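Local structure of F5/8 type C domain protein (Bacteroides ovatus, 4ZRX) at residues Q79-L84 with R131-K136; E286-V289 with G294-Y297; H310-Y315 with A349-Q354; F316-V319 with V324-L327. The protein is a putative alpha-L-fucosidase that probably hydrolyses terminal fucose from glycans, joining a TIM-barrel catalytic region to a sugar-binding-type F5/8 C module. One frame throughout, in Å; residues are numbered along the deposited sequence.

Interaction 1 of 4, residues Q79-L84 with R131-K136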
loop_
_atom_site.group_PDB
_atom_site.type_symbol
_atom_site.label_atom_id
_atom_site.label_comp_id
_atom_site.label_asym_id
_atom_site.label_seq_id
_atom_site.Cartn_x
_atom_site.Cartn_y
_atom_site.Cartn_z
ATOM N N GLN A 79 4.340 -5.435 -22.927
ATOM C CA GLN A 79 4.530 -4.077 -22.430
ATOM C C GLN A 79 4.304 -4.022 -20.935
ATOM O O GLN A 79 5.049 -3.386 -20.193
ATOM C CB GLN A 79 3.641 -3.101 -23.174
ATOM C CG GLN A 79 3.830 -1.650 -22.784
ATOM C CD GLN A 79 2.730 -1.044 -21.875
ATOM O OE1 GLN A 79 1.919 -1.733 -21.254
ATOM N NE2 GLN A 79 2.716 0.281 -21.829
ATOM N N TRP A 80 3.286 -4.747 -20.472
ATOM C CA TRP A 80 3.059 -4.844 -19.041
ATOM C C TRP A 80 4.285 -5.441 -18.312
ATOM O O TRP A 80 4.771 -4.897 -17.332
ATOM C CB TRP A 80 1.835 -5.690 -18.661
ATOM C CG TRP A 80 0.559 -5.416 -19.345
ATOM C CD1 TRP A 80 0.267 -4.388 -20.176
ATOM C CD2 TRP A 80 -0.613 -6.208 -19.266
ATOM N NE1 TRP A 80 -1.043 -4.493 -20.608
ATOM C CE2 TRP A 80 -1.577 -5.626 -20.083
ATOM C CE3 TRP A 80 -0.952 -7.377 -18.563
ATOM C CZ2 TRP A 80 -2.846 -6.160 -20.250
ATOM C CZ3 TRP A 80 -2.210 -7.897 -18.759
ATOM C CH2 TRP A 80 -3.138 -7.283 -19.584
ATOM N N VAL A 81 4.705 -6.624 -18.748
ATOM C CA VAL A 81 5.702 -7.360 -18.017
ATOM C C VAL A 81 7.054 -6.704 -18.148
ATOM O O VAL A 81 7.817 -6.651 -17.165
ATOM C CB VAL A 81 5.748 -8.838 -18.408
ATOM C CG1 VAL A 81 6.854 -9.532 -17.674
ATOM C CG2 VAL A 81 4.416 -9.534 -18.109
ATOM N N ARG A 82 7.381 -6.171 -19.314
ATOM C CA ARG A 82 8.672 -5.476 -19.477
ATOM C C ARG A 82 8.740 -4.267 -18.503
ATOM O O ARG A 82 9.738 -4.037 -17.807
ATOM C CB ARG A 82 8.866 -4.978 -20.903
ATOM C CG ARG A 82 10.215 -4.253 -21.163
ATOM C CD ARG A 82 10.390 -3.763 -22.633
ATOM N NE ARG A 82 9.331 -2.865 -23.079
ATOM C CZ ARG A 82 8.301 -3.189 -23.876
ATOM N NH1 ARG A 82 8.094 -4.424 -24.347
ATOM N NH2 ARG A 82 7.416 -2.248 -24.188
ATOM N N THR A 83 7.654 -3.502 -18.478
ATOM C CA THR A 83 7.554 -2.346 -17.609
ATOM C C THR A 83 7.764 -2.769 -16.147
ATOM O O THR A 83 8.571 -2.165 -15.426
ATOM C CB THR A 83 6.214 -1.701 -17.759
ATOM O OG1 THR A 83 6.100 -1.168 -19.084
ATOM C CG2 THR A 83 6.014 -0.561 -16.758
ATOM N N LEU A 84 7.068 -3.821 -15.748
ATOM C CA LEU A 84 7.087 -4.245 -14.352
ATOM C C LEU A 84 8.413 -4.927 -13.955
ATOM O O LEU A 84 8.900 -4.766 -12.836
ATOM C CB LEU A 84 5.885 -5.166 -14.089
ATOM C CG LEU A 84 4.557 -4.362 -14.241
ATOM C CD1 LEU A 84 3.380 -5.308 -14.213
ATOM C CD2 LEU A 84 4.406 -3.294 -13.146
ATOM N N ARG A 131 1.032 -14.946 -19.645
ATOM C CA ARG A 131 2.006 -16.015 -19.392
ATOM C C ARG A 131 3.123 -16.037 -20.385
ATOM O O ARG A 131 4.259 -16.293 -19.981
ATOM C CB ARG A 131 1.384 -17.404 -19.217
ATOM C CG ARG A 131 2.337 -18.492 -18.496
ATOM C CD ARG A 131 2.447 -18.031 -17.033
ATOM N NE ARG A 131 3.301 -18.879 -16.158
ATOM C CZ ARG A 131 4.609 -18.768 -16.063
ATOM N NH1 ARG A 131 5.338 -17.961 -16.811
ATOM N NH2 ARG A 131 5.210 -19.439 -15.121
ATOM N N ALA A 132 2.837 -15.795 -21.670
ATOM C CA ALA A 132 3.868 -15.718 -22.692
ATOM C C ALA A 132 4.904 -14.594 -22.420
ATOM O O ALA A 132 6.105 -14.813 -22.549
ATOM C CB ALA A 132 3.229 -15.561 -24.069
ATOM N N ALA A 133 4.410 -13.447 -21.982
ATOM C CA ALA A 133 5.249 -12.326 -21.592
ATOM C C ALA A 133 6.053 -12.661 -20.321
ATOM O O ALA A 133 7.250 -12.374 -20.296
ATOM C CB ALA A 133 4.487 -11.094 -21.449
ATOM N N CYS A 134 5.460 -13.378 -19.364
ATOM C CA CYS A 134 6.236 -13.812 -18.212
ATOM C C CYS A 134 7.334 -14.787 -18.610
ATOM O O CYS A 134 8.434 -14.738 -18.050
ATOM C CB CYS A 134 5.408 -14.427 -17.150
ATOM S SG CYS A 134 4.263 -13.234 -16.323
ATOM N N ASP A 135 7.020 -15.701 -19.538
ATOM C CA ASP A 135 8.028 -16.621 -20.112
ATOM C C ASP A 135 9.211 -15.869 -20.708
ATOM O O ASP A 135 10.374 -16.225 -20.441
ATOM C CB ASP A 135 7.442 -17.509 -21.200
ATOM C CG ASP A 135 6.448 -18.562 -20.682
ATOM O OD1 ASP A 135 6.311 -18.768 -19.437
ATOM O OD2 ASP A 135 5.798 -19.196 -21.580
ATOM N N LYS A 136 8.948 -14.795 -21.436
ATOM C CA LYS A 136 9.989 -14.033 -22.105
ATOM C C LYS A 136 10.918 -13.330 -21.119
ATOM O O LYS A 136 12.145 -13.361 -21.291
ATOM C CB LYS A 136 9.374 -12.986 -23.065
ATOM C CG LYS A 136 10.362 -12.039 -23.712
ATOM C CD LYS A 136 9.670 -11.220 -24.723
ATOM C CE LYS A 136 10.452 -9.972 -25.154
ATOM N NZ LYS A 136 11.098 -10.209 -26.394
#

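Interaction 2 of 4, residues E286-V289 with G294-Y297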
loop_
_atom_site.group_PDB
_atom_site.type_symbol
_atom_site.label_atom_id
_atom_site.label_comp_id
_atom_site.label_asym_id
_atom_site.label_seq_id
_atom_site.Cartn_x
_atom_site.Cartn_y
_atom_site.Cartn_z
ATOM N N GLU A 286 0.576 -9.397 3.800
ATOM C CA GLU A 286 0.752 -8.835 2.505
ATOM C C GLU A 286 -0.023 -7.531 2.447
ATOM O O GLU A 286 -1.240 -7.487 2.715
ATOM C CB GLU A 286 0.228 -9.821 1.462
ATOM C CG GLU A 286 0.537 -9.473 0.012
ATOM C CD GLU A 286 -0.178 -10.455 -0.928
ATOM O OE1 GLU A 286 -1.432 -10.452 -0.967
ATOM O OE2 GLU A 286 0.506 -11.265 -1.584
ATOM N N VAL A 287 0.688 -6.464 2.082
ATOM C CA VAL A 287 0.127 -5.126 1.934
ATOM C C VAL A 287 -0.253 -4.921 0.472
ATOM O O VAL A 287 0.612 -4.962 -0.381
ATOM C CB VAL A 287 1.137 -4.073 2.378
ATOM C CG1 VAL A 287 0.712 -2.619 1.938
ATOM C CG2 VAL A 287 1.364 -4.151 3.845
ATOM N N ASP A 288 -1.551 -4.764 0.185
ATOM C CA ASP A 288 -2.027 -4.550 -1.157
ATOM C C ASP A 288 -2.498 -3.105 -1.307
ATOM O O ASP A 288 -3.224 -2.591 -0.449
ATOM C CB ASP A 288 -3.101 -5.554 -1.611
ATOM C CG ASP A 288 -4.381 -5.526 -0.808
ATOM O OD1 ASP A 288 -4.373 -5.256 0.407
ATOM O OD2 ASP A 288 -5.453 -5.829 -1.425
ATOM N N VAL A 289 -2.094 -2.438 -2.376
ATOM C CA VAL A 289 -2.495 -1.061 -2.571
ATOM C C VAL A 289 -2.424 -0.742 -4.012
ATOM O O VAL A 289 -1.597 -1.322 -4.734
ATOM C CB VAL A 289 -1.621 -0.111 -1.684
ATOM C CG1 VAL A 289 -0.160 -0.205 -2.060
ATOM C CG2 VAL A 289 -2.095 1.312 -1.728
ATOM N N GLY A 294 -8.459 4.039 -7.458
ATOM C CA GLY A 294 -9.188 2.815 -7.720
ATOM C C GLY A 294 -8.231 1.669 -8.142
ATOM O O GLY A 294 -7.069 1.903 -8.428
ATOM N N TRP A 295 -8.726 0.447 -8.088
ATOM C CA TRP A 295 -8.020 -0.718 -8.564
ATOM C C TRP A 295 -8.041 -0.858 -10.055
ATOM O O TRP A 295 -7.060 -1.300 -10.662
ATOM C CB TRP A 295 -8.575 -1.990 -7.890
ATOM C CG TRP A 295 -8.442 -2.003 -6.389
ATOM C CD1 TRP A 295 -9.419 -1.736 -5.469
ATOM C CD2 TRP A 295 -7.271 -2.329 -5.668
ATOM N NE1 TRP A 295 -8.903 -1.853 -4.191
ATOM C CE2 TRP A 295 -7.573 -2.206 -4.296
ATOM C CE3 TRP A 295 -6.011 -2.743 -6.040
ATOM C CZ2 TRP A 295 -6.628 -2.517 -3.292
ATOM C CZ3 TRP A 295 -5.070 -2.984 -5.069
ATOM C CH2 TRP A 295 -5.387 -2.901 -3.700
ATOM N N PHE A 296 -9.195 -0.612 -10.678
ATOM C CA PHE A 296 -9.285 -0.695 -12.113
ATOM C C PHE A 296 -8.908 0.636 -12.726
ATOM O O PHE A 296 -8.823 1.653 -12.026
ATOM C CB PHE A 296 -10.666 -1.154 -12.566
ATOM C CG PHE A 296 -10.896 -2.616 -12.332
ATOM C CD1 PHE A 296 -11.366 -3.063 -11.116
ATOM C CD2 PHE A 296 -10.562 -3.551 -13.286
ATOM C CE1 PHE A 296 -11.557 -4.431 -10.880
ATOM C CE2 PHE A 296 -10.732 -4.891 -13.047
ATOM C CZ PHE A 296 -11.221 -5.333 -11.869
ATOM N N TYR A 297 -8.585 0.597 -14.007
ATOM C CA TYR A 297 -8.168 1.791 -14.731
ATOM C C TYR A 297 -9.344 2.769 -14.922
ATOM O O TYR A 297 -10.417 2.377 -15.436
ATOM C CB TYR A 297 -7.586 1.439 -16.069
ATOM C CG TYR A 297 -7.206 2.680 -16.791
ATOM C CD1 TYR A 297 -5.959 3.303 -16.578
ATOM C CD2 TYR A 297 -8.110 3.265 -17.655
ATOM C CE1 TYR A 297 -5.651 4.499 -17.208
ATOM C CE2 TYR A 297 -7.802 4.462 -18.352
ATOM C CZ TYR A 297 -6.577 5.073 -18.107
ATOM O OH TYR A 297 -6.243 6.257 -18.756
#

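Interaction 3 of 4, residues H310-Y315 with A349-Q354. With EDO (1,2-ethanediol), chain G.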
loop_
_atom_site.group_PDB
_atom_site.type_symbol
_atom_site.label_atom_id
_atom_site.label_comp_id
_atom_site.label_asym_id
_atom_site.label_seq_id
_atom_site.Cartn_x
_atom_site.Cartn_y
_atom_site.Cartn_z
ATOM N N HIS A 310 4.747 9.379 -1.756
ATOM C CA HIS A 310 3.768 8.463 -1.188
ATOM C C HIS A 310 4.147 7.015 -1.445
ATOM O O HIS A 310 4.040 6.142 -0.551
ATOM C CB HIS A 310 2.408 8.791 -1.801
ATOM C CG HIS A 310 1.248 8.120 -1.155
ATOM N ND1 HIS A 310 -0.050 8.378 -1.574
ATOM C CD2 HIS A 310 1.136 7.309 -0.084
ATOM C CE1 HIS A 310 -0.895 7.697 -0.818
ATOM N NE2 HIS A 310 -0.204 7.019 0.071
ATOM N N LEU A 311 4.603 6.694 -2.664
ATOM C CA LEU A 311 5.012 5.324 -2.955
ATOM C C LEU A 311 6.221 4.898 -2.117
ATOM O O LEU A 311 6.271 3.786 -1.578
ATOM C CB LEU A 311 5.328 5.150 -4.452
ATOM C CG LEU A 311 4.079 5.275 -5.335
ATOM C CD1 LEU A 311 4.545 5.177 -6.779
ATOM C CD2 LEU A 311 3.119 4.123 -5.110
ATOM N N SER A 312 7.167 5.822 -1.951
ATOM C CA SER A 312 8.296 5.568 -1.065
ATOM C C SER A 312 7.854 5.320 0.361
ATOM O O SER A 312 8.292 4.330 1.021
ATOM C CB SER A 312 9.270 6.766 -1.116
ATOM O OG SER A 312 10.285 6.602 -0.143
ATOM N N ASP A 313 6.938 6.136 0.847
ATOM C CA ASP A 313 6.410 5.951 2.201
ATOM C C ASP A 313 5.709 4.625 2.319
ATOM O O ASP A 313 5.864 3.916 3.338
ATOM C CB ASP A 313 5.523 7.083 2.672
ATOM C CG ASP A 313 6.292 8.416 2.878
ATOM O OD1 ASP A 313 7.532 8.450 3.125
ATOM O OD2 ASP A 313 5.597 9.445 2.778
ATOM N N ILE A 314 4.910 4.287 1.313
ATOM C CA ILE A 314 4.305 2.937 1.305
ATOM C C ILE A 314 5.357 1.855 1.384
ATOM O O ILE A 314 5.196 0.912 2.162
ATOM C CB ILE A 314 3.358 2.753 0.071
ATOM C CG1 ILE A 314 2.082 3.580 0.291
ATOM C CG2 ILE A 314 2.975 1.298 -0.140
ATOM C CD1 ILE A 314 1.266 3.805 -0.942
ATOM N N TYR A 315 6.399 1.905 0.581
ATOM C CA TYR A 315 7.470 0.931 0.603
ATOM C C TYR A 315 8.060 0.767 1.996
ATOM O O TYR A 315 8.163 -0.340 2.539
ATOM C CB TYR A 315 8.506 1.328 -0.466
ATOM C CG TYR A 315 9.621 0.353 -0.592
ATOM C CD1 TYR A 315 9.496 -0.828 -1.341
ATOM C CD2 TYR A 315 10.796 0.568 0.093
ATOM C CE1 TYR A 315 10.524 -1.753 -1.437
ATOM C CE2 TYR A 315 11.864 -0.338 -0.048
ATOM C CZ TYR A 315 11.697 -1.503 -0.781
ATOM O OH TYR A 315 12.731 -2.417 -0.905
ATOM N N ALA A 349 11.408 3.074 -9.067
ATOM C CA ALA A 349 12.502 2.122 -9.198
ATOM C C ALA A 349 13.858 2.839 -9.103
ATOM O O ALA A 349 14.772 2.354 -8.462
ATOM C CB ALA A 349 12.417 1.336 -10.527
ATOM N N ASP A 350 13.991 3.992 -9.735
ATOM C CA ASP A 350 15.251 4.725 -9.688
ATOM C C ASP A 350 15.537 5.182 -8.255
ATOM O O ASP A 350 16.677 5.118 -7.783
ATOM C CB ASP A 350 15.209 5.949 -10.602
ATOM C CG ASP A 350 15.265 5.609 -12.073
ATOM O OD1 ASP A 350 15.548 4.474 -12.475
ATOM O OD2 ASP A 350 14.991 6.540 -12.855
ATOM N N TYR A 351 14.501 5.612 -7.530
ATOM C CA TYR A 351 14.680 6.028 -6.134
ATOM C C TYR A 351 15.157 4.876 -5.231
ATOM O O TYR A 351 16.086 5.048 -4.445
ATOM C CB TYR A 351 13.408 6.640 -5.605
ATOM C CG TYR A 351 13.564 7.129 -4.207
ATOM C CD1 TYR A 351 14.261 8.273 -3.952
ATOM C CD2 TYR A 351 13.070 6.400 -3.126
ATOM C CE1 TYR A 351 14.465 8.703 -2.639
ATOM C CE2 TYR A 351 13.252 6.824 -1.835
ATOM C CZ TYR A 351 13.962 7.967 -1.590
ATOM O OH TYR A 351 14.182 8.430 -0.267
ATOM N N ARG A 352 14.522 3.738 -5.344
ATOM C CA ARG A 352 14.959 2.552 -4.577
ATOM C C ARG A 352 16.380 2.158 -4.968
ATOM O O ARG A 352 17.171 1.830 -4.098
ATOM C CB ARG A 352 14.031 1.420 -4.778
ATOM C CG ARG A 352 12.604 1.710 -4.272
ATOM C CD ARG A 352 11.823 0.457 -4.051
ATOM N NE ARG A 352 11.959 -0.448 -5.199
ATOM C CZ ARG A 352 11.341 -0.349 -6.349
ATOM N NH1 ARG A 352 10.337 0.495 -6.505
ATOM N NH2 ARG A 352 11.672 -1.193 -7.318
ATOM N N GLN A 353 16.677 2.146 -6.260
ATOM C CA GLN A 353 18.014 1.753 -6.687
ATOM C C GLN A 353 19.077 2.679 -6.073
ATOM O O GLN A 353 20.098 2.214 -5.582
ATOM C CB GLN A 353 18.166 1.704 -8.227
ATOM C CG GLN A 353 19.572 1.094 -8.719
ATOM C CD GLN A 353 20.826 2.025 -8.678
ATOM O OE1 GLN A 353 21.985 1.547 -8.533
ATOM N NE2 GLN A 353 20.629 3.327 -8.808
ATOM N N GLN A 354 18.849 3.987 -6.145
ATOM C CA GLN A 354 19.778 4.983 -5.620
ATOM C C GLN A 354 19.917 4.829 -4.107
ATOM O O GLN A 354 21.019 4.909 -3.555
ATOM C CB GLN A 354 19.278 6.404 -5.955
ATOM C CG GLN A 354 19.340 6.746 -7.440
ATOM C CD GLN A 354 18.316 7.816 -7.934
ATOM O OE1 GLN A 354 17.610 8.479 -7.150
ATOM N NE2 GLN A 354 18.206 7.939 -9.255
HETATM C C1 EDO G . 15.889 -2.198 -4.268
HETATM O O1 EDO G . 15.934 -1.356 -5.426
HETATM C C2 EDO G . 14.470 -2.146 -3.706
HETATM O O2 EDO G . 13.496 -2.688 -4.605
#

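Interaction 4 of 4, residues F316-V319 with V324-L327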
loop_
_atom_site.group_PDB
_atom_site.type_symbol
_atom_site.label_atom_id
_atom_site.label_comp_id
_atom_site.label_asym_id
_atom_site.label_seq_id
_atom_site.Cartn_x
_atom_site.Cartn_y
_atom_site.Cartn_z
ATOM N N PHE A 316 8.387 1.878 2.613
ATOM C CA PHE A 316 8.934 1.832 3.977
ATOM C C PHE A 316 7.972 1.322 5.022
ATOM O O PHE A 316 8.416 0.778 6.003
ATOM C CB PHE A 316 9.570 3.180 4.351
ATOM C CG PHE A 316 10.856 3.449 3.593
ATOM C CD1 PHE A 316 11.988 2.712 3.884
ATOM C CD2 PHE A 316 10.941 4.444 2.656
ATOM C CE1 PHE A 316 13.147 2.901 3.198
ATOM C CE2 PHE A 316 12.096 4.656 1.970
ATOM C CZ PHE A 316 13.206 3.915 2.240
ATOM N N GLN A 317 6.671 1.472 4.798
ATOM C CA GLN A 317 5.673 0.986 5.691
ATOM C C GLN A 317 5.077 -0.374 5.295
ATOM O O GLN A 317 4.051 -0.783 5.837
ATOM C CB GLN A 317 4.541 2.004 5.801
ATOM C CG GLN A 317 4.966 3.379 6.422
ATOM C CD GLN A 317 3.819 4.390 6.175
ATOM O OE1 GLN A 317 3.598 4.829 5.053
ATOM N NE2 GLN A 317 3.041 4.574 7.109
ATOM N N SER A 318 5.707 -1.022 4.336
ATOM C CA SER A 318 5.339 -2.347 3.905
ATOM C C SER A 318 6.553 -3.244 3.939
ATOM O O SER A 318 6.728 -3.992 4.904
ATOM C CB SER A 318 4.643 -2.343 2.546
ATOM O OG SER A 318 5.381 -1.660 1.551
ATOM N N VAL A 319 7.384 -3.210 2.909
ATOM C CA VAL A 319 8.616 -3.958 2.881
ATOM C C VAL A 319 9.452 -3.616 4.128
ATOM O O VAL A 319 10.050 -4.487 4.742
ATOM C CB VAL A 319 9.391 -3.662 1.620
ATOM C CG1 VAL A 319 10.737 -4.367 1.605
ATOM C CG2 VAL A 319 8.540 -4.139 0.442
ATOM N N VAL A 324 5.142 -8.082 2.614
ATOM C CA VAL A 324 5.337 -7.981 1.155
ATOM C C VAL A 324 4.465 -6.854 0.630
ATOM O O VAL A 324 3.309 -6.692 1.094
ATOM C CB VAL A 324 4.938 -9.338 0.472
ATOM C CG1 VAL A 324 4.761 -9.210 -1.030
ATOM C CG2 VAL A 324 6.011 -10.416 0.757
ATOM N N LEU A 325 4.958 -6.080 -0.342
ATOM C CA LEU A 325 4.164 -5.053 -0.964
ATOM C C LEU A 325 3.647 -5.548 -2.341
ATOM O O LEU A 325 4.460 -5.815 -3.233
ATOM C CB LEU A 325 4.947 -3.781 -1.144
ATOM C CG LEU A 325 4.313 -2.667 -1.918
ATOM C CD1 LEU A 325 2.984 -2.246 -1.295
ATOM C CD2 LEU A 325 5.243 -1.483 -2.076
ATOM N N LEU A 326 2.321 -5.571 -2.461
ATOM C CA LEU A 326 1.652 -5.951 -3.691
ATOM C C LEU A 326 0.978 -4.698 -4.233
ATOM O O LEU A 326 -0.072 -4.250 -3.697
ATOM C CB LEU A 326 0.619 -7.033 -3.412
ATOM C CG LEU A 326 -0.378 -7.398 -4.496
ATOM C CD1 LEU A 326 0.399 -7.857 -5.734
ATOM C CD2 LEU A 326 -1.280 -8.522 -3.915
ATOM N N LEU A 327 1.619 -4.087 -5.205
ATOM C CA LEU A 327 1.202 -2.771 -5.762
ATOM C C LEU A 327 0.459 -2.997 -7.061
ATOM O O LEU A 327 0.980 -3.618 -7.984
ATOM C CB LEU A 327 2.392 -1.908 -5.995
ATOM C CG LEU A 327 2.130 -0.514 -6.566
ATOM C CD1 LEU A 327 1.347 0.308 -5.605
ATOM C CD2 LEU A 327 3.449 0.234 -6.931
#

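Interaction 1 of 4, residues Q79-L84 with R131-K136
Val81 and Ala133 meet methyl to methyl: Val81 CG2 lies 3.7 Å from Ala133 CB, and Val81 CB itself is 4.0 Å from the same methyl. The other branch of the valine, CG1, lies near the Ala133 backbone, 3.9 Å from Ala133 O, so that its two branches meet different parts of Ala133. Val81 CG2 also touches Cys134 SG, at 4.1 Å. CG1 stands anti to the backbone N (chi1 177°), which puts it near the Ala133 carbonyl and leaves CG2 for Ala133 CB and Cys134 SG. Because alanine is so short, the two backbones come close, with the CA atoms of Val81 and Ala133 6.1 Å apart. The segments belong to helices 77-86 and 126-137, which pack on the outside of a parallel barrel of the TIM type. Cutting Val81 back to an alanine would probably open a gap beside Ala133 and Cys134, since both methyl branches that fill it would be gone. Leu130, Tyr137 and Met139 also pack on Val81 and enclose it further. Within helix 77-86 Thr83 OG1 bonds one turn back to Gln79 O at 2.7 Å, and on the far helix Arg131 NH1 pairs with Asp135 OD1.

Interaction 2 of 4, residues E286-V289 with G294-Y297
The C-terminal end of barrel strand 279-290 and the loop that follows it meet here through one indole, on the side of a TIM barrel where this fold carries its active site. Trp295 turns back from the loop so that the six-membered part of its ring reaches the strand. Its CH2 atom lies 3.6 Å from Val289 N, which is at the ring edge and near its plane, and CZ3 is 3.6 Å from Val289 C. Asp288 comes to the same corner: its OD2 lies 3.7 Å from Trp295 CH2, oblique to the ring, and the carboxylate plane is turned 27° from that of the indole. The aspartate holds its CG between its backbone N and carbonyl carbon (chi1 62°), which sets the carboxylate beside the indole; its other oxygen, OD1, accepts a hydrogen bond from Trp226 NE1. No hydrogen bond crosses between the segments; the indole NE1 bonds to Glu230 OE1 instead. A leucine in place of Trp295 would probably leave Glu230 without its indole partner and the strand backbone at Val289 less covered. The ring of His49 stacks on the indole, and Glu59 takes the backbone N-H of Trp295. On the sheet side, Val287 and Val289 hydrogen-bond through their backbones to strand 324-328, while Glu286 forms backbone hydrogen bonds with Arg225 and Val227 on the other edge.

Interaction 3 of 4, residues H310-Y315 with A349-Q354
A methylene group of an arginine, rather than its charged end, sits squarely on a tyrosine ring: Arg352 CD lies 3.7 Å from the centroid of the Tyr315 ring and 13° off its normal, a CH-pi contact over the face. The long axes of the two side chains cross at about a right angle, and the guanidinium plane is inclined 35° to the ring. The chain reaches the ring through CB and CG, and a bend at chi3 (-47°) then turns NE and the guanidinium away from the line of the chain. The second bridge between helices 308-316 and 339-356 is made by Ser312, whose OG is 3.4 Å from Tyr351 CE2, approaching that ring obliquely. This is a van der Waals contact; the phenol of Tyr351 bonds to Glu461 O, and Leu463 packs on both Ser312 and Tyr351. The nearest CA atoms, those of Ser312 and Arg352, are 8.1 Å apart, a distance spanned by side chains. A molecule of 1,2-ethanediol, probably from the crystallisation liquor, lies beside the arginine. Arg352 NE donates to O2 of the diol in a nearly straight bond of 2.8 Å, close to the guanidinium plane, and Tyr315 OH lies 3.3 Å from C2 of the diol. Beyond the segments, Arg352 NH2 donates to Ala87 O, and Phe348 offers the arginine a cation-pi partner. The chemistry implies a division of labour in Arg352: its aliphatic part covers the tyrosine, while its N-H groups serve a backbone carbonyl and the bound diol, so that the cation is probably stabilised by a carbonyl dipole and an aromatic face.

Interaction 4 of 4, residues F316-V319 with V324-L327
Van der Waals packing carries the whole contact across the segments, with Leu325 as the common partner of Ser318 and Val319. Ser318 OG lies 3.5 Å from Leu325 CB and 3.6 Å from Leu325 CD2, so that the hydroxyl rests alongside the leucine chain near its branch point. From the next residue Val319 CG2 approaches Leu325 CB at 3.9 Å, its side chain crossing that of Leu325 at about a right angle. Leu325 extends with CG opposite its backbone N (chi1 173°), which brings both terminal methyls against Ser318 OG. The CA atoms of Ser318 and Leu325 are 5.7 Å apart.

Hydrogen bonding is directed away from this interface. Ser318 OG is bonded to Ile314 O and Tyr315 O, the carbonyls of the last turn of helix 308-316; its chi1 of 53° holds the oxygen where it meets both these carbonyls and the leucine. A buried hydroxyl is thus satisfied on the helix side while lying against hydrocarbon on the strand side. Leu325 forms backbone hydrogen bonds with Glu43 and Thr45, the latter in strand 44-48.

Around the pair, Val287 packs on Ser318, and Met428 and Glu43 on Val319. Gln317 is the first residue to leave helical geometry, and within a few residues the chain enters strand 324-328: the alpha-beta loop of a TIM barrel, joining an outer helix to the next parallel strand.

In the fold
Interactions 2, 3 and 4 form a connected block, whereas interaction 1 stands apart, its nearest atoms about 6 Å from interaction 4. Interactions 2 and 4 share the barrel sheet: Val287 N and O lie 2.8 Å from Val324 O and Leu326 N respectively, both probable hydrogen bonds. Interaction 3 covers that sheet from outside, Ile314 CG2 approaching Leu325 CD1 at 3.7 Å and Val289 CG1 at 4.0 Å. Interaction 2 lies at the strand end where the catalytic pocket of this family is expected; interactions 1 and 3 pack helices around the barrel. The Trp295 side chain is about 4 Å from a bound 1,2-ethanediol, and another diol sits at interaction 3, both probably from the crystallisation liquor.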